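Local coordinates for dipicolinate synthase, B chain (Bacillus cereus, PDB 3MCU), which probably works together with its partner DpaA to convert dihydrodipicolinate to dipicolinate, using NADP, during sporulation, at residues 125-130 against 169-174. Numbering follows the deposited sequence.
Sequences VLAVST and ARMELL
Ala-127 and Ala-169 face each other where the short strand 167-169 runs antiparallel to strand 124-130, their CA atoms 5.2 Å apart, and a single backbone hydrogen bond, from Ala-169 N to Val-128 O at 2.8 Å, ties the two segments. Beside it Ala-169 CB points into the flank of the Ala-127 methyl, 3.7 Å from CB to CB. Selenomethionine 171, written here as Met-171, adds the third apolar group: its chain bends at chi2 (-68°) and turns back toward the strand, bringing SE to 3.9 Å from the same Ala-127 CB, with the terminal CE close by. One small methyl thus serves two partners, while the selenium-bearing chain also packs on Pro-92 of strand 87-94. Val-128 has its CB directed away from this junction, and its side chain packs on Phe-152 and Phe-155 of strand 150-156.

Past Ala-169 the chain leaves the sheet through a 3-10 turn, closed by a hydrogen bond from Leu-173 N to Arg-170 O, and enters helix 174-181 with Leu-173 at the N-cap position. Arg-170 spans this turn on the side remote from strand 124-130: Glu-172 OE2 lies in the guanidinium plane of Arg-170, 2.7 Å from NE, while NE meets it from above the carboxylate plane, and Leu-173 CD1 lies above one guanidinium face, offset toward the rim. Polar and apolar roles are therefore divided: one buried backbone bond joins the end of strand 167-169 to strand 124-130, small methyls allow close approach, and the salt bridge ties together residues of the turn that leads into the helix of this Flavoprotein-family domain.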
loop_
_atom_site.group_PDB
_atom_site.type_symbol
_atom_site.label_atom_id
_atom_site.label_comp_id
_atom_site.label_asym_id
_atom_site.label_seq_id
_atom_site.Cartn_x
_atom_site.Cartn_y
_atom_site.Cartn_z
ATOM N N VAL D 125 19.551 -2.673 -11.897
ATOM C CA VAL D 125 20.370 -2.448 -10.713
ATOM C C VAL D 125 20.253 -1.000 -10.303
ATOM O O VAL D 125 20.459 -0.099 -11.126
ATOM C CB VAL D 125 21.873 -2.762 -10.978
ATOM C CG1 VAL D 125 22.734 -2.203 -9.870
ATOM C CG2 VAL D 125 22.083 -4.264 -11.105
ATOM N N LEU D 126 19.924 -0.782 -9.033
ATOM C CA LEU D 126 19.665 0.552 -8.509
ATOM C C LEU D 126 20.709 0.933 -7.458
ATOM O O LEU D 126 21.017 0.126 -6.591
ATOM C CB LEU D 126 18.279 0.573 -7.845
ATOM C CG LEU D 126 17.047 0.252 -8.695
ATOM C CD1 LEU D 126 15.763 0.235 -7.853
ATOM C CD2 LEU D 126 16.945 1.278 -9.822
ATOM N N ALA D 127 21.226 2.162 -7.519
ATOM C CA ALA D 127 22.045 2.733 -6.427
ATOM C C ALA D 127 21.326 3.886 -5.746
ATOM O O ALA D 127 21.392 5.035 -6.199
ATOM C CB ALA D 127 23.411 3.210 -6.939
ATOM N N VAL D 128 20.661 3.582 -4.639
ATOM C CA VAL D 128 19.878 4.575 -3.933
ATOM C C VAL D 128 20.711 5.700 -3.359
ATOM O O VAL D 128 21.877 5.520 -2.993
ATOM C CB VAL D 128 19.050 3.935 -2.814
ATOM C CG1 VAL D 128 18.218 2.792 -3.392
ATOM C CG2 VAL D 128 19.954 3.408 -1.732
ATOM N N SER D 129 20.074 6.865 -3.296
ATOM C CA SER D 129 20.607 8.052 -2.652
ATOM C C SER D 129 19.475 9.034 -2.353
ATOM O O SER D 129 19.120 9.853 -3.191
ATOM C CB SER D 129 21.614 8.742 -3.557
ATOM O OG SER D 129 22.024 9.966 -2.959
ATOM N N THR D 130 18.912 8.962 -1.158
ATOM C CA THR D 130 17.875 9.899 -0.783
ATOM C C THR D 130 17.879 10.111 0.723
ATOM O O THR D 130 18.124 9.170 1.479
ATOM C CB THR D 130 16.477 9.429 -1.286
ATOM O OG1 THR D 130 15.500 10.438 -1.019
ATOM C CG2 THR D 130 16.056 8.129 -0.631
ATOM N N ALA D 169 23.922 4.288 -1.573
ATOM C CA ALA D 169 24.682 3.110 -1.944
ATOM C C ALA D 169 26.189 3.360 -1.845
ATOM O O ALA D 169 26.650 4.491 -1.957
ATOM C CB ALA D 169 24.332 2.694 -3.349
ATOM N N ARG D 170 26.935 2.286 -1.626
ATOM C CA ARG D 170 28.371 2.287 -1.857
ATOM C C ARG D 170 28.598 2.138 -3.362
ATOM O O ARG D 170 28.654 1.017 -3.869
ATOM C CB ARG D 170 29.035 1.124 -1.088
ATOM C CG ARG D 170 28.983 1.252 0.449
ATOM C CD ARG D 170 29.622 0.051 1.147
ATOM N NE ARG D 170 31.013 -0.120 0.725
ATOM C CZ ARG D 170 31.733 -1.215 0.937
ATOM N NH1 ARG D 170 32.969 -1.269 0.489
ATOM N NH2 ARG D 170 31.222 -2.250 1.597
HETATM N N MSE D 171 28.704 3.261 -4.073
HETATM C CA MSE D 171 28.938 3.265 -5.529
HETATM C C MSE D 171 30.080 2.368 -6.003
HETATM O O MSE D 171 30.056 1.852 -7.128
HETATM C CB MSE D 171 29.240 4.678 -6.017
HETATM C CG MSE D 171 28.055 5.590 -6.062
HETATM SE SE MSE D 171 26.767 5.054 -7.451
HETATM C CE MSE D 171 25.668 6.644 -7.355
ATOM N N GLU D 172 31.085 2.205 -5.153
ATOM C CA GLU D 172 32.278 1.466 -5.525
ATOM C C GLU D 172 31.936 -0.009 -5.736
ATOM O O GLU D 172 32.669 -0.729 -6.412
ATOM C CB GLU D 172 33.393 1.642 -4.477
ATOM C CG GLU D 172 33.117 1.005 -3.105
ATOM C CD GLU D 172 32.433 1.948 -2.128
ATOM O OE1 GLU D 172 31.975 3.043 -2.551
ATOM O OE2 GLU D 172 32.364 1.595 -0.920
ATOM N N LEU D 173 30.809 -0.448 -5.177
ATOM C CA LEU D 173 30.379 -1.825 -5.354
ATOM C C LEU D 173 29.436 -1.987 -6.550
ATOM O O LEU D 173 28.805 -3.035 -6.698
ATOM C CB LEU D 173 29.718 -2.355 -4.076
ATOM C CG LEU D 173 30.595 -2.404 -2.821
ATOM C CD1 LEU D 173 29.865 -3.065 -1.663
ATOM C CD2 LEU D 173 31.914 -3.126 -3.109
ATOM N N LEU D 174 29.338 -0.959 -7.394
ATOM C CA LEU D 174 28.413 -0.977 -8.539
ATOM C C LEU D 174 28.654 -2.160 -9.485
ATOM O O LEU D 174 27.738 -2.942 -9.795
ATOM C CB LEU D 174 28.476 0.344 -9.309
ATOM C CG LEU D 174 27.488 0.620 -10.452
ATOM C CD1 LEU D 174 27.239 2.113 -10.622
ATOM C CD2 LEU D 174 27.984 0.027 -11.754
#